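Local coordinates for nucleoprotein (PDB 3OV9), which coats the genomic RNA of Rift Valley fever virus, shields it from nucleases and presents it as template for transcription and replication, at residues 126-138 and 170-182. Sequence-based numbering, arbitrary orientation.
Sequences LPVTGTTMDGLSP and SLYLLQFSRVINP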
ATOM      1  N   LEU A 126      11.825 -20.204 -27.984  1.00 20.71           N
ATOM      2  CA  LEU A 126      11.155 -18.929 -27.755  1.00 20.70           C
ATOM      3  C   LEU A 126      10.477 -18.925 -26.380  1.00 20.86           C
ATOM      4  O   LEU A 126      10.217 -19.998 -25.824  1.00 20.81           O
ATOM      5  CB  LEU A 126      10.122 -18.669 -28.860  1.00 20.41           C
ATOM      6  CG  LEU A 126      10.606 -18.713 -30.313  1.00 20.24           C
ATOM      7  CD1 LEU A 126       9.415 -18.657 -31.261  1.00 19.54           C
ATOM      8  CD2 LEU A 126      11.598 -17.594 -30.618  1.00 19.50           C
ATOM      9  N   PRO A 127      10.195 -17.725 -25.822  1.00 21.12           N
ATOM     10  CA  PRO A 127       9.523 -17.622 -24.518  1.00 21.29           C
ATOM     11  C   PRO A 127       8.213 -18.407 -24.468  1.00 21.58           C
ATOM     12  O   PRO A 127       7.953 -19.113 -23.490  1.00 21.70           O
ATOM     13  CB  PRO A 127       9.264 -16.121 -24.379  1.00 21.32           C
ATOM     14  CG  PRO A 127      10.358 -15.492 -25.156  1.00 21.13           C
ATOM     15  CD  PRO A 127      10.565 -16.394 -26.341  1.00 21.13           C
ATOM     16  N   VAL A 128       7.401 -18.275 -25.516  1.00 21.59           N
ATOM     17  CA  VAL A 128       6.259 -19.154 -25.725  1.00 21.81           C
ATOM     18  C   VAL A 128       6.616 -20.060 -26.898  1.00 21.94           C
ATOM     19  O   VAL A 128       6.874 -19.582 -28.002  1.00 21.97           O
ATOM     20  CB  VAL A 128       4.962 -18.367 -26.026  1.00 21.73           C
ATOM     21  CG1 VAL A 128       3.776 -19.315 -26.157  1.00 21.98           C
ATOM     22  CG2 VAL A 128       4.692 -17.338 -24.941  1.00 21.94           C
ATOM     23  N   THR A 129       6.656 -21.365 -26.647  1.00 22.00           N
ATOM     24  CA  THR A 129       7.080 -22.325 -27.662  1.00 22.10           C
ATOM     25  C   THR A 129       5.957 -22.591 -28.657  1.00 21.94           C
ATOM     26  O   THR A 129       4.787 -22.321 -28.372  1.00 21.98           O
ATOM     27  CB  THR A 129       7.533 -23.668 -27.040  1.00 22.29           C
ATOM     28  OG1 THR A 129       6.427 -24.287 -26.371  1.00 22.68           O
ATOM     29  CG2 THR A 129       8.686 -23.456 -26.056  1.00 22.49           C
ATOM     30  N   GLY A 130       6.325 -23.114 -29.824  1.00 21.99           N
ATOM     31  CA  GLY A 130       5.352 -23.561 -30.819  1.00 22.15           C
ATOM     32  C   GLY A 130       4.431 -24.638 -30.272  1.00 22.34           C
ATOM     33  O   GLY A 130       3.233 -24.636 -30.557  1.00 22.18           O
ATOM     34  N   THR A 131       4.995 -25.546 -29.475  1.00 22.57           N
ATOM     35  CA  THR A 131       4.230 -26.618 -28.825  1.00 22.83           C
ATOM     36  C   THR A 131       3.112 -26.069 -27.933  1.00 22.71           C
ATOM     37  O   THR A 131       1.986 -26.572 -27.962  1.00 22.76           O
ATOM     38  CB  THR A 131       5.156 -27.561 -28.014  1.00 22.95           C
ATOM     39  OG1 THR A 131       6.184 -28.070 -28.870  1.00 23.75           O
ATOM     40  CG2 THR A 131       4.374 -28.738 -27.433  1.00 23.58           C
ATOM     41  N   THR A 132       3.428 -25.040 -27.149  1.00 22.69           N
ATOM     42  CA  THR A 132       2.437 -24.362 -26.313  1.00 22.65           C
ATOM     43  C   THR A 132       1.334 -23.736 -27.177  1.00 22.50           C
ATOM     44  O   THR A 132       0.147 -23.879 -26.881  1.00 22.51           O
ATOM     45  CB  THR A 132       3.099 -23.301 -25.397  1.00 22.70           C
ATOM     46  OG1 THR A 132       3.989 -23.954 -24.481  1.00 23.25           O
ATOM     47  CG2 THR A 132       2.058 -22.525 -24.601  1.00 22.84           C
ATOM     48  N   MET A 133       1.736 -23.062 -28.254  1.00 22.41           N
ATOM     49  CA  MET A 133       0.780 -22.464 -29.186  1.00 22.12           C
ATOM     50  C   MET A 133      -0.146 -23.503 -29.826  1.00 22.41           C
ATOM     51  O   MET A 133      -1.330 -23.230 -30.039  1.00 22.49           O
ATOM     52  CB  MET A 133       1.500 -21.653 -30.267  1.00 21.66           C
ATOM     53  CG  MET A 133       2.181 -20.378 -29.765  1.00 20.41           C
ATOM     54  SD  MET A 133       1.127 -19.216 -28.865  1.00 16.42           S
ATOM     55  CE  MET A 133      -0.222 -18.953 -30.023  1.00 17.76           C
ATOM     56  N   ASP A 134       0.395 -24.687 -30.114  1.00 22.96           N
ATOM     57  CA  ASP A 134      -0.372 -25.788 -30.716  1.00 23.41           C
ATOM     58  C   ASP A 134      -1.519 -26.296 -29.840  1.00 23.76           C
ATOM     59  O   ASP A 134      -2.514 -26.816 -30.351  1.00 23.71           O
ATOM     60  CB  ASP A 134       0.550 -26.953 -31.087  1.00 23.46           C
ATOM     61  CG  ASP A 134       1.409 -26.659 -32.304  1.00 23.60           C
ATOM     62  OD1 ASP A 134       1.090 -25.714 -33.060  1.00 23.72           O
ATOM     63  OD2 ASP A 134       2.404 -27.383 -32.508  1.00 23.57           O
ATOM     64  N   GLY A 135      -1.371 -26.147 -28.524  1.00 24.16           N
ATOM     65  CA  GLY A 135      -2.413 -26.533 -27.574  1.00 24.57           C
ATOM     66  C   GLY A 135      -3.582 -25.568 -27.587  1.00 24.88           C
ATOM     67  O   GLY A 135      -4.705 -25.929 -27.224  1.00 25.12           O
ATOM     68  N   LEU A 136      -3.310 -24.335 -28.010  1.00 24.93           N
ATOM     69  CA  LEU A 136      -4.325 -23.295 -28.104  1.00 24.98           C
ATOM     70  C   LEU A 136      -4.967 -23.282 -29.489  1.00 24.72           C
ATOM     71  O   LEU A 136      -6.166 -23.031 -29.617  1.00 25.02           O
ATOM     72  CB  LEU A 136      -3.717 -21.930 -27.778  1.00 25.23           C
ATOM     73  CG  LEU A 136      -3.079 -21.801 -26.389  1.00 25.73           C
ATOM     74  CD1 LEU A 136      -2.051 -20.687 -26.372  1.00 26.09           C
ATOM     75  CD2 LEU A 136      -4.127 -21.598 -25.293  1.00 26.40           C
ATOM     76  N   SER A 137      -4.163 -23.549 -30.515  1.00 24.35           N
ATOM     77  CA  SER A 137      -4.654 -23.683 -31.885  1.00 23.85           C
ATOM     78  C   SER A 137      -3.754 -24.626 -32.680  1.00 23.51           C
ATOM     79  O   SER A 137      -2.554 -24.372 -32.813  1.00 23.58           O
ATOM     80  CB  SER A 137      -4.747 -22.319 -32.576  1.00 23.86           C
ATOM     81  OG  SER A 137      -5.373 -22.441 -33.843  1.00 23.88           O
ATOM     82  N   PRO A 138      -4.334 -25.717 -33.218  1.00 23.23           N
ATOM     83  CA  PRO A 138      -3.565 -26.760 -33.902  1.00 22.77           C
ATOM     84  C   PRO A 138      -2.718 -26.223 -35.060  1.00 22.20           C
ATOM     85  O   PRO A 138      -3.202 -25.416 -35.862  1.00 22.05           O
ATOM     86  CB  PRO A 138      -4.648 -27.722 -34.415  1.00 22.89           C
ATOM     87  CG  PRO A 138      -5.916 -26.919 -34.416  1.00 23.25           C
ATOM     88  CD  PRO A 138      -5.782 -25.991 -33.259  1.00 23.32           C
ATOM     89  N   SER A 170      -2.624 -12.158 -33.113  1.00 18.08           N
ATOM     90  CA  SER A 170      -2.973 -11.664 -31.776  1.00 18.64           C
ATOM     91  C   SER A 170      -3.087 -12.775 -30.726  1.00 18.97           C
ATOM     92  O   SER A 170      -2.894 -12.520 -29.531  1.00 19.23           O
ATOM     93  CB  SER A 170      -4.255 -10.830 -31.820  1.00 18.69           C
ATOM     94  OG  SER A 170      -4.060  -9.637 -32.567  1.00 19.23           O
ATOM     95  N   LEU A 171      -3.390 -13.998 -31.167  1.00 19.27           N
ATOM     96  CA  LEU A 171      -3.407 -15.152 -30.262  1.00 19.48           C
ATOM     97  C   LEU A 171      -2.029 -15.344 -29.635  1.00 19.57           C
ATOM     98  O   LEU A 171      -1.919 -15.510 -28.416  1.00 19.73           O
ATOM     99  CB  LEU A 171      -3.867 -16.432 -30.972  1.00 19.73           C
ATOM    100  CG  LEU A 171      -4.050 -17.674 -30.086  1.00 20.17           C
ATOM    101  CD1 LEU A 171      -5.323 -17.578 -29.245  1.00 20.87           C
ATOM    102  CD2 LEU A 171      -4.053 -18.953 -30.917  1.00 20.56           C
ATOM    103  N   TYR A 172      -0.986 -15.305 -30.469  1.00 19.29           N
ATOM    104  CA  TYR A 172       0.397 -15.344 -29.988  1.00 19.36           C
ATOM    105  C   TYR A 172       0.743 -14.143 -29.105  1.00 19.57           C
ATOM    106  O   TYR A 172       1.368 -14.307 -28.057  1.00 19.69           O
ATOM    107  CB  TYR A 172       1.398 -15.455 -31.150  1.00 18.97           C
ATOM    108  CG  TYR A 172       2.764 -14.891 -30.813  1.00 18.43           C
ATOM    109  CD1 TYR A 172       3.703 -15.647 -30.106  1.00 17.55           C
ATOM    110  CD2 TYR A 172       3.109 -13.590 -31.180  1.00 17.40           C
ATOM    111  CE1 TYR A 172       4.954 -15.122 -29.784  1.00 17.27           C
ATOM    112  CE2 TYR A 172       4.347 -13.056 -30.860  1.00 17.12           C
ATOM    113  CZ  TYR A 172       5.265 -13.823 -30.164  1.00 17.43           C
ATOM    114  OH  TYR A 172       6.494 -13.284 -29.856  1.00 17.21           O
ATOM    115  N   LEU A 173       0.353 -12.944 -29.542  1.00 19.82           N
ATOM    116  CA  LEU A 173       0.688 -11.709 -28.825  1.00 20.28           C
ATOM    117  C   LEU A 173       0.087 -11.689 -27.425  1.00 20.97           C
ATOM    118  O   LEU A 173       0.679 -11.135 -26.499  1.00 21.12           O
ATOM    119  CB  LEU A 173       0.247 -10.470 -29.608  1.00 19.92           C
ATOM    120  CG  LEU A 173       1.031 -10.094 -30.869  1.00 19.31           C
ATOM    121  CD1 LEU A 173       0.339  -8.941 -31.571  1.00 19.06           C
ATOM    122  CD2 LEU A 173       2.472  -9.730 -30.543  1.00 19.33           C
ATOM    123  N   LEU A 174      -1.087 -12.302 -27.288  1.00 21.80           N
ATOM    124  CA  LEU A 174      -1.756 -12.458 -25.997  1.00 22.73           C
ATOM    125  C   LEU A 174      -0.928 -13.313 -25.037  1.00 23.39           C
ATOM    126  O   LEU A 174      -0.733 -12.939 -23.878  1.00 23.72           O
ATOM    127  CB  LEU A 174      -3.150 -13.066 -26.197  1.00 22.68           C
ATOM    128  CG  LEU A 174      -4.032 -13.367 -24.979  1.00 22.81           C
ATOM    129  CD1 LEU A 174      -4.380 -12.099 -24.210  1.00 23.16           C
ATOM    130  CD2 LEU A 174      -5.298 -14.091 -25.419  1.00 23.04           C
ATOM    131  N   GLN A 175      -0.442 -14.451 -25.530  1.00 24.03           N
ATOM    132  CA  GLN A 175       0.357 -15.376 -24.723  1.00 24.78           C
ATOM    133  C   GLN A 175       1.728 -14.790 -24.411  1.00 25.22           C
ATOM    134  O   GLN A 175       2.173 -14.812 -23.263  1.00 25.19           O
ATOM    135  CB  GLN A 175       0.522 -16.729 -25.430  1.00 24.75           C
ATOM    136  CG  GLN A 175      -0.741 -17.290 -26.076  1.00 25.20           C
ATOM    137  CD  GLN A 175      -1.921 -17.383 -25.124  1.00 26.06           C
ATOM    138  OE1 GLN A 175      -1.807 -17.912 -24.013  1.00 26.23           O
ATOM    139  NE2 GLN A 175      -3.070 -16.877 -25.562  1.00 25.77           N
ATOM    140  N   PHE A 176       2.379 -14.261 -25.447  1.00 25.74           N
ATOM    141  CA  PHE A 176       3.719 -13.683 -25.354  1.00 26.36           C
ATOM    142  C   PHE A 176       3.789 -12.540 -24.343  1.00 27.27           C
ATOM    143  O   PHE A 176       4.691 -12.508 -23.504  1.00 27.31           O
ATOM    144  CB  PHE A 176       4.165 -13.207 -26.743  1.00 26.01           C
ATOM    145  CG  PHE A 176       5.582 -12.702 -26.804  1.00 25.26           C
ATOM    146  CD1 PHE A 176       6.657 -13.585 -26.738  1.00 24.41           C
ATOM    147  CD2 PHE A 176       5.838 -11.343 -26.959  1.00 24.46           C
ATOM    148  CE1 PHE A 176       7.968 -13.117 -26.812  1.00 24.13           C
ATOM    149  CE2 PHE A 176       7.144 -10.865 -27.032  1.00 24.35           C
ATOM    150  CZ  PHE A 176       8.212 -11.755 -26.958  1.00 24.35           C
ATOM    151  N   SER A 177       2.826 -11.622 -24.418  1.00 28.32           N
ATOM    152  CA  SER A 177       2.777 -10.450 -23.538  1.00 29.67           C
ATOM    153  C   SER A 177       2.591 -10.818 -22.068  1.00 30.52           C
ATOM    154  O   SER A 177       3.087 -10.116 -21.187  1.00 30.64           O
ATOM    155  CB  SER A 177       1.667  -9.493 -23.971  1.00 29.55           C
ATOM    156  OG  SER A 177       1.893  -9.010 -25.283  1.00 30.03           O
ATOM    157  N   ARG A 178       1.874 -11.909 -21.816  1.00 31.72           N
ATOM    158  CA  ARG A 178       1.641 -12.384 -20.452  1.00 32.97           C
ATOM    159  C   ARG A 178       2.836 -13.152 -19.883  1.00 33.84           C
ATOM    160  O   ARG A 178       3.089 -13.106 -18.679  1.00 33.93           O
ATOM    161  CB  ARG A 178       0.365 -13.231 -20.379  1.00 32.93           C
ATOM    162  CG  ARG A 178      -0.922 -12.417 -20.466  1.00 33.26           C
ATOM    163  CD  ARG A 178      -2.069 -13.100 -19.735  1.00 33.92           C
ATOM    164  NE  ARG A 178      -2.814 -14.025 -20.585  1.00 33.82           N
ATOM    165  CZ  ARG A 178      -4.088 -13.869 -20.940  1.00 33.67           C
ATOM    166  NH1 ARG A 178      -4.786 -12.822 -20.517  1.00 33.87           N
ATOM    167  NH2 ARG A 178      -4.671 -14.770 -21.718  1.00 33.43           N
ATOM    168  N   VAL A 179       3.569 -13.846 -20.752  1.00 34.97           N
ATOM    169  CA  VAL A 179       4.731 -14.639 -20.337  1.00 36.10           C
ATOM    170  C   VAL A 179       5.942 -13.758 -20.010  1.00 36.93           C
ATOM    171  O   VAL A 179       6.585 -13.942 -18.973  1.00 37.09           O
ATOM    172  CB  VAL A 179       5.087 -15.738 -21.382  1.00 36.02           C
ATOM    173  CG1 VAL A 179       6.493 -16.293 -21.159  1.00 36.19           C
ATOM    174  CG2 VAL A 179       4.066 -16.867 -21.333  1.00 36.05           C
ATOM    175  N   ILE A 180       6.241 -12.799 -20.885  1.00 38.01           N
ATOM    176  CA  ILE A 180       7.392 -11.907 -20.693  1.00 39.03           C
ATOM    177  C   ILE A 180       7.173 -10.897 -19.559  1.00 39.81           C
ATOM    178  O   ILE A 180       8.130 -10.300 -19.058  1.00 39.83           O
ATOM    179  CB  ILE A 180       7.824 -11.183 -22.007  1.00 39.04           C
ATOM    180  CG1 ILE A 180       6.721 -10.245 -22.518  1.00 39.02           C
ATOM    181  CG2 ILE A 180       8.248 -12.201 -23.071  1.00 39.05           C
ATOM    182  CD1 ILE A 180       7.192  -9.203 -23.522  1.00 39.07           C
ATOM    183  N   ASN A 181       5.914 -10.717 -19.164  1.00 40.81           N
ATOM    184  CA  ASN A 181       5.558  -9.812 -18.075  1.00 41.80           C
ATOM    185  C   ASN A 181       4.713 -10.494 -16.994  1.00 42.46           C
ATOM    186  O   ASN A 181       3.489 -10.588 -17.131  1.00 42.62           O
ATOM    187  CB  ASN A 181       4.819  -8.579 -18.609  1.00 41.84           C
ATOM    188  CG  ASN A 181       5.543  -7.908 -19.759  1.00 42.06           C
ATOM    189  OD1 ASN A 181       5.028  -7.852 -20.876  1.00 42.43           O
ATOM    190  ND2 ASN A 181       6.739  -7.395 -19.493  1.00 42.29           N
ATOM    191  N   PRO A 182       5.361 -10.977 -15.916  1.00 43.14           N
ATOM    192  CA  PRO A 182       4.635 -11.477 -14.743  1.00 43.64           C
ATOM    193  C   PRO A 182       3.794 -10.383 -14.080  1.00 44.14           C
ATOM    194  O   PRO A 182       2.884 -10.685 -13.305  1.00 44.30           O
ATOM    195  CB  PRO A 182       5.756 -11.925 -13.800  1.00 43.62           C
ATOM    196  CG  PRO A 182       6.905 -12.222 -14.699  1.00 43.44           C
ATOM    197  CD  PRO A 182       6.814 -11.208 -15.797  1.00 43.16           C
TER
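M133 reaches from the short helix 130-136 onto helix 159-180 and lays its methyl over the backbone of Y172, with CE 3.7 Å from Y172 CA. Here a loop and the short helix that follows it pack on a long helix of the orthogonal bundle of the phlebovirus nucleoprotein. The N-to-C directions of 130-136 and 170-180 differ by 122°, and the loop 126-129 leads into the shorter helix with T129 at its N-cap position. The M133 chain is bent at chi2 (-55°) and again at chi3 (-54°), which turns its end toward the longer helix. CE also meets L171 CD2, and SD lies against Q175 CG. L171 CD2 in turn touches S137 CB at 3.8 Å. S137 and M133 thus converge on one leucine methyl, and S137 also packs on helix 232-243. Near the C-terminal end of helix 130-136, the side chains of L136 and Q175 approach from opposite directions, with L136 CD1 3.5 Å from Q175 CD. Bent at chi2, the Q175 chain sends NE2 back to L171 O of its own helix in a weak hydrogen bond. In the loop, V128 is buried and rests CG2 against both F176 CA and V179 CG2. P127 meets the F176 ring obliquely through CG, 3.8 Å from CE1. Both faces of that ring are covered from its own helix: I180 CG2 lies over one near the rim, and Y172 OH sits 3.1 Å above the centre of the other.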